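Local coordinates for protein omega transaminase (Pseudomonas sp., PDB 5LHA) that catalyses the pyridoxal-phosphate-dependent transfer of amino groups between amines and keto acceptors, as a class-III, fold type I amine (omega) transaminase, at residues 13-18 with 49-54; 43-48 with 435-440. All blocks are in the same frame, centred on the assembly; numbering follows the deposited sequence.

Contact 1: 13-18 with 49-54; sequences KYKNAE and DIDGQR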
loop_
_atom_site.group_PDB
_atom_site.type_symbol
_atom_site.label_atom_id
_atom_site.label_comp_id
_atom_site.label_asym_id
_atom_site.label_seq_id
_atom_site.Cartn_x
_atom_site.Cartn_y
_atom_site.Cartn_z
ATOM N N LYS A 13 -30.383 -13.893 -37.021
ATOM C CA LYS A 13 -29.755 -12.629 -37.417
ATOM C C LYS A 13 -28.878 -12.038 -36.315
ATOM O O LYS A 13 -28.983 -10.858 -35.978
ATOM C CB LYS A 13 -30.823 -11.634 -37.849
ATOM C CG LYS A 13 -31.618 -12.071 -39.068
ATOM C CD LYS A 13 -30.706 -12.529 -40.190
ATOM C CE LYS A 13 -31.510 -12.926 -41.406
ATOM N NZ LYS A 13 -30.634 -13.374 -42.520
ATOM N N TYR A 14 -27.992 -12.848 -35.743
ATOM C CA TYR A 14 -26.952 -12.348 -34.854
ATOM C C TYR A 14 -25.693 -11.947 -35.605
ATOM O O TYR A 14 -24.740 -11.470 -34.980
ATOM C CB TYR A 14 -26.593 -13.393 -33.794
ATOM C CG TYR A 14 -27.655 -13.554 -32.736
ATOM C CD1 TYR A 14 -27.739 -12.669 -31.666
ATOM C CD2 TYR A 14 -28.580 -14.581 -32.812
ATOM C CE1 TYR A 14 -28.724 -12.814 -30.700
ATOM C CE2 TYR A 14 -29.567 -14.732 -31.852
ATOM C CZ TYR A 14 -29.636 -13.849 -30.800
ATOM O OH TYR A 14 -30.621 -14.010 -29.848
ATOM N N LYS A 15 -25.668 -12.134 -36.928
ATOM C CA LYS A 15 -24.480 -11.793 -37.704
ATOM C C LYS A 15 -24.296 -10.279 -37.805
ATOM O O LYS A 15 -23.179 -9.770 -37.632
ATOM C CB LYS A 15 -24.573 -12.435 -39.091
ATOM C CG LYS A 15 -23.356 -12.214 -39.979
ATOM C CD LYS A 15 -23.514 -12.954 -41.307
ATOM C CE LYS A 15 -23.642 -14.454 -41.090
ATOM N NZ LYS A 15 -23.664 -15.224 -42.367
ATOM N N ASN A 16 -25.375 -9.540 -38.079
ATOM C CA ASN A 16 -25.339 -8.079 -38.064
ATOM C C ASN A 16 -25.617 -7.456 -36.697
ATOM O O ASN A 16 -25.515 -6.226 -36.578
ATOM C CB ASN A 16 -26.336 -7.486 -39.088
ATOM C CG ASN A 16 -25.857 -7.616 -40.532
ATOM O OD1 ASN A 16 -26.384 -8.414 -41.310
ATOM N ND2 ASN A 16 -24.873 -6.800 -40.901
ATOM N N ALA A 17 -25.956 -8.253 -35.676
ATOM C CA ALA A 17 -26.386 -7.696 -34.395
ATOM C C ALA A 17 -25.325 -6.777 -33.783
ATOM O O ALA A 17 -24.117 -7.020 -33.889
ATOM C CB ALA A 17 -26.719 -8.824 -33.415
ATOM N N GLU A 18 -25.794 -5.720 -33.118
ATOM C CA GLU A 18 -24.897 -4.811 -32.423
ATOM C C GLU A 18 -24.502 -5.372 -31.061
ATOM O O GLU A 18 -25.285 -6.044 -30.384
ATOM C CB GLU A 18 -25.514 -3.421 -32.274
ATOM C CG GLU A 18 -24.538 -2.410 -31.703
ATOM C CD GLU A 18 -23.276 -2.289 -32.543
ATOM O OE1 GLU A 18 -23.364 -2.460 -33.785
ATOM O OE2 GLU A 18 -22.194 -2.050 -31.961
ATOM N N ASP A 49 -21.761 -22.983 -34.824
ATOM C CA ASP A 49 -21.991 -21.549 -34.779
ATOM C C ASP A 49 -23.334 -21.207 -35.423
ATOM O O ASP A 49 -24.082 -22.085 -35.857
ATOM C CB ASP A 49 -20.818 -20.802 -35.426
ATOM C CG ASP A 49 -20.650 -21.109 -36.899
ATOM O OD1 ASP A 49 -21.563 -21.669 -37.525
ATOM O OD2 ASP A 49 -19.574 -20.787 -37.437
ATOM N N ILE A 50 -23.671 -19.914 -35.444
ATOM C CA ILE A 50 -24.924 -19.455 -36.038
ATOM C C ILE A 50 -24.960 -19.627 -37.548
ATOM O O ILE A 50 -26.018 -19.433 -38.155
ATOM C CB ILE A 50 -25.201 -17.970 -35.725
ATOM C CG1 ILE A 50 -24.050 -17.087 -36.254
ATOM C CG2 ILE A 50 -25.457 -17.789 -34.244
ATOM C CD1 ILE A 50 -24.336 -15.576 -36.306
ATOM N N ASP A 51 -23.830 -19.949 -38.170
ATOM C CA ASP A 51 -23.784 -20.259 -39.588
ATOM C C ASP A 51 -23.870 -21.754 -39.846
ATOM O O ASP A 51 -23.671 -22.189 -40.983
ATOM C CB ASP A 51 -22.502 -19.698 -40.208
ATOM C CG ASP A 51 -22.462 -18.174 -40.204
ATOM O OD1 ASP A 51 -23.436 -17.544 -40.664
ATOM O OD2 ASP A 51 -21.450 -17.601 -39.738
ATOM N N GLY A 52 -24.178 -22.545 -38.820
ATOM C CA GLY A 52 -24.316 -23.980 -38.973
ATOM C C GLY A 52 -23.033 -24.749 -39.199
ATOM O O GLY A 52 -23.097 -25.939 -39.526
ATOM N N GLN A 53 -21.870 -24.118 -39.062
ATOM C CA GLN A 53 -20.606 -24.830 -39.209
ATOM C C GLN A 53 -20.237 -25.502 -37.891
ATOM O O GLN A 53 -20.345 -24.893 -36.823
ATOM C CB GLN A 53 -19.500 -23.877 -39.658
ATOM C CG GLN A 53 -19.799 -23.133 -40.948
ATOM C CD GLN A 53 -19.686 -24.024 -42.174
ATOM O OE1 GLN A 53 -18.684 -24.719 -42.348
ATOM N NE2 GLN A 53 -20.714 -24.013 -43.026
ATOM N N ARG A 54 -19.813 -26.760 -37.973
ATOM C CA ARG A 54 -19.556 -27.606 -36.815
ATOM C C ARG A 54 -18.058 -27.772 -36.606
ATOM O O ARG A 54 -17.307 -27.980 -37.565
ATOM C CB ARG A 54 -20.215 -28.975 -37.004
ATOM C CG ARG A 54 -19.770 -30.064 -36.034
ATOM C CD ARG A 54 -20.498 -31.376 -36.340
ATOM N NE ARG A 54 -19.850 -32.136 -37.408
ATOM C CZ ARG A 54 -19.417 -33.389 -37.283
ATOM N NH1 ARG A 54 -19.575 -34.037 -36.135
ATOM N NH2 ARG A 54 -18.832 -33.995 -38.308
#

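Contact 2: 43-48 with 435-440; sequences DGNYIT and PLTLTR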
loop_
_atom_site.group_PDB
_atom_site.type_symbol
_atom_site.label_atom_id
_atom_site.label_comp_id
_atom_site.label_asym_id
_atom_site.label_seq_id
_atom_site.Cartn_x
_atom_site.Cartn_y
_atom_site.Cartn_z
ATOM N N ASP A 43 -22.995 -29.952 -28.286
ATOM C CA ASP A 43 -23.426 -31.308 -27.973
ATOM C C ASP A 43 -22.212 -32.230 -27.978
ATOM O O ASP A 43 -21.455 -32.250 -28.953
ATOM C CB ASP A 43 -24.479 -31.765 -28.989
ATOM C CG ASP A 43 -25.157 -33.047 -28.601
ATOM O OD1 ASP A 43 -26.189 -32.984 -27.900
ATOM O OD2 ASP A 43 -24.654 -34.116 -28.981
ATOM N N GLY A 44 -22.027 -32.983 -26.898
ATOM C CA GLY A 44 -20.849 -33.826 -26.806
ATOM C C GLY A 44 -19.613 -32.952 -26.713
ATOM O O GLY A 44 -19.539 -32.041 -25.884
ATOM N N ASN A 45 -18.623 -33.230 -27.562
ATOM C CA ASN A 45 -17.412 -32.423 -27.649
ATOM C C ASN A 45 -17.404 -31.544 -28.901
ATOM O O ASN A 45 -16.337 -31.088 -29.334
ATOM C CB ASN A 45 -16.163 -33.312 -27.590
ATOM C CG ASN A 45 -16.028 -34.065 -26.260
ATOM O OD1 ASN A 45 -16.662 -33.709 -25.274
ATOM N ND2 ASN A 45 -15.193 -35.098 -26.234
ATOM N N TYR A 46 -18.577 -31.273 -29.477
ATOM C CA TYR A 46 -18.701 -30.473 -30.687
ATOM C C TYR A 46 -19.569 -29.252 -30.413
ATOM O O TYR A 46 -20.456 -29.281 -29.555
ATOM C CB TYR A 46 -19.306 -31.289 -31.849
ATOM C CG TYR A 46 -18.357 -32.306 -32.445
ATOM C CD1 TYR A 46 -18.185 -33.553 -31.861
ATOM C CD2 TYR A 46 -17.629 -32.014 -33.594
ATOM C CE1 TYR A 46 -17.311 -34.483 -32.403
ATOM C CE2 TYR A 46 -16.753 -32.932 -34.142
ATOM C CZ TYR A 46 -16.597 -34.171 -33.546
ATOM O OH TYR A 46 -15.720 -35.089 -34.101
ATOM N N ILE A 47 -19.274 -28.158 -31.125
ATOM C CA ILE A 47 -20.082 -26.944 -31.079
ATOM C C ILE A 47 -20.349 -26.474 -32.505
ATOM O O ILE A 47 -19.595 -26.765 -33.437
ATOM C CB ILE A 47 -19.425 -25.813 -30.253
ATOM C CG1 ILE A 47 -18.086 -25.414 -30.869
ATOM C CG2 ILE A 47 -19.237 -26.258 -28.816
ATOM C CD1 ILE A 47 -17.216 -24.560 -29.987
ATOM N N THR A 48 -21.442 -25.729 -32.659
ATOM C CA THR A 48 -21.904 -25.251 -33.954
ATOM C C THR A 48 -22.223 -23.765 -33.852
ATOM O O THR A 48 -22.892 -23.338 -32.906
ATOM C CB THR A 48 -23.126 -26.054 -34.409
ATOM O OG1 THR A 48 -22.859 -27.449 -34.228
ATOM C CG2 THR A 48 -23.448 -25.804 -35.886
ATOM N N PRO A 435 -12.565 -31.335 -23.972
ATOM C CA PRO A 435 -13.193 -32.120 -22.901
ATOM C C PRO A 435 -12.374 -33.360 -22.582
ATOM O O PRO A 435 -11.655 -33.895 -23.429
ATOM C CB PRO A 435 -14.568 -32.479 -23.474
ATOM C CG PRO A 435 -14.870 -31.364 -24.449
ATOM C CD PRO A 435 -13.529 -30.973 -25.033
ATOM N N LEU A 436 -12.472 -33.803 -21.332
ATOM C CA LEU A 436 -11.700 -34.959 -20.894
ATOM C C LEU A 436 -12.246 -36.270 -21.443
ATOM O O LEU A 436 -11.593 -37.309 -21.291
ATOM C CB LEU A 436 -11.648 -34.993 -19.367
ATOM C CG LEU A 436 -11.054 -33.721 -18.743
ATOM C CD1 LEU A 436 -10.742 -33.917 -17.265
ATOM C CD2 LEU A 436 -9.816 -33.216 -19.489
ATOM N N THR A 437 -13.416 -36.242 -22.075
ATOM C CA THR A 437 -13.954 -37.395 -22.781
ATOM C C THR A 437 -13.372 -37.562 -24.182
ATOM O O THR A 437 -13.818 -38.458 -24.906
ATOM C CB THR A 437 -15.480 -37.306 -22.849
ATOM O OG1 THR A 437 -15.864 -36.092 -23.507
ATOM C CG2 THR A 437 -16.078 -37.350 -21.444
ATOM N N LEU A 438 -12.391 -36.739 -24.564
ATOM C CA LEU A 438 -11.777 -36.826 -25.885
ATOM C C LEU A 438 -11.336 -38.251 -26.197
ATOM O O LEU A 438 -10.783 -38.950 -25.347
ATOM C CB LEU A 438 -10.575 -35.892 -25.964
ATOM C CG LEU A 438 -10.031 -35.639 -27.366
ATOM C CD1 LEU A 438 -10.838 -34.552 -28.047
ATOM C CD2 LEU A 438 -8.569 -35.256 -27.299
ATOM N N THR A 439 -11.597 -38.688 -27.422
ATOM C CA THR A 439 -11.232 -40.027 -27.859
ATOM C C THR A 439 -9.959 -39.995 -28.699
ATOM O O THR A 439 -9.457 -38.932 -29.075
ATOM C CB THR A 439 -12.381 -40.658 -28.649
ATOM O OG1 THR A 439 -12.590 -39.928 -29.864
ATOM C CG2 THR A 439 -13.657 -40.630 -27.830
ATOM N N ARG A 440 -9.422 -41.189 -28.970
ATOM C CA ARG A 440 -8.341 -41.315 -29.944
ATOM C C ARG A 440 -8.716 -40.633 -31.253
ATOM O O ARG A 440 -7.948 -39.832 -31.800
ATOM C CB ARG A 440 -8.034 -42.790 -30.208
ATOM C CG ARG A 440 -7.368 -43.556 -29.084
ATOM C CD ARG A 440 -6.878 -44.890 -29.629
ATOM N NE ARG A 440 -6.222 -45.733 -28.634
ATOM C CZ ARG A 440 -5.927 -47.012 -28.839
ATOM N NH1 ARG A 440 -6.238 -47.582 -29.996
ATOM N NH2 ARG A 440 -5.330 -47.724 -27.896
HETATM O O HOH W 1 -18.311 -35.885 -24.653
#

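Contact 1: 13-18 with 49-54
The backbones run closest where the CA atoms of Tyr-14 and Ile-50 stand 7.5 Å apart, leaving side chains to bridge the gap. Ile-50 does so with one methyl: its CD1 lies over the peptide link between Tyr-14 and Lys-15, 3.7 Å from Lys-15 N and 4.0 Å from Tyr-14 CB. A chi1 of 59° sets CG1 between the backbone N and the carbonyl carbon and sends CD1 outward from its turn. The ring of Tyr-14 turns off toward the second subunit, where its OH bonds to Asp-101. Beside this apolar spot, Lys-15 extends with CG anti to the backbone N, then bends at a chi3 of -61°, bringing NZ to 2.9 Å from Asp-51 OD1. The lysine and aspartate side chains run nearly perpendicular to each other, and the ammonium meets the syn side of the carboxylate, 30° out of its plane. Ile-50 and Asp-51 are the central pair of a type I turn followed by a G1 bulge at Gly-52, whose phi is positive; this tight 3:5 hairpin links strands 46-49 and 54-57. Asp-49 OD1 steadies it from within, accepting Gln-53 N at 2.9 Å. Lys-15 N is buried by this contact and has no partner in the model. The contact rests on one exposed salt bridge and a small apolar patch, so solvent probably weakens its electrostatic part.

Contact 2: 43-48 with 435-440
Asn-45 reaches Thr-437 through ND2, which donates to OG1 at 3.0 Å with an N-H...O angle of 146°; OG1 lies only 7° out of the amide plane. The other end of the amide, OD1, sits against CB and CG of the Pro-435 ring, 3.0 Å and 3.1 Å away, the two side chains lying alongside and pointing opposite ways. One water closes the circuit, donating to Asn-45 OD1 at 2.8 Å and lying 2.7 Å from Thr-437 OG1. With ND2 also bonded to Glu-442 OE1, both ends of the amide have partners that fix which way round it sits. Asn-45 CG lies anti to the carbonyl carbon (chi1 -63°), which carries the amide toward Pro-435 and Thr-437. Behind it, Asn-45 occupies the third position of a type II' turn, Asp-43 to Tyr-46, with Gly-44 at positive phi: the two-residue beta hairpin joining strands 37-43 and 46-49. With an alanine here, Thr-437 OG1 and Glu-442 OE1 would probably lose their amide donor, and a gap would be likely to open beside the Pro-435 ring. On the facing side, a type I turn from Pro-435 to Leu-438, closed by Leu-438 N to Pro-435 O at 3.1 Å, presents both proline and threonine to the asparagine. Asn-356 ND2 holds the carbonyls of Leu-436 and Leu-438, while Thr-439, as N-cap, bonds Glu-442 N through OG1 and starts helix 440-457.

In the fold
Both contacts use strand 46-49: contact 2 involves the hairpin turn that leads into it, contact 1 the hairpin turn that follows it. Their centres lie 21 Å apart, and Arg-54 of contact 1 packs on Tyr-46 and Thr-48 of contact 2. Depth separates them. Contact 2, whose centre lies about 19 Å from the centre of the chain, has three of its four touching residues buried; across its two segments, uncharged amide, hydroxyl and water bonds join the 37-43/46-49 hairpin to the approach to the C-terminal helix. Contact 1, whose centre lies about 29 Å from the chain's centre, has none of its four touching residues buried and ties the N-terminal loop, itself close to the second subunit, to the 46-49/54-57 hairpin by opposite charges and one methyl.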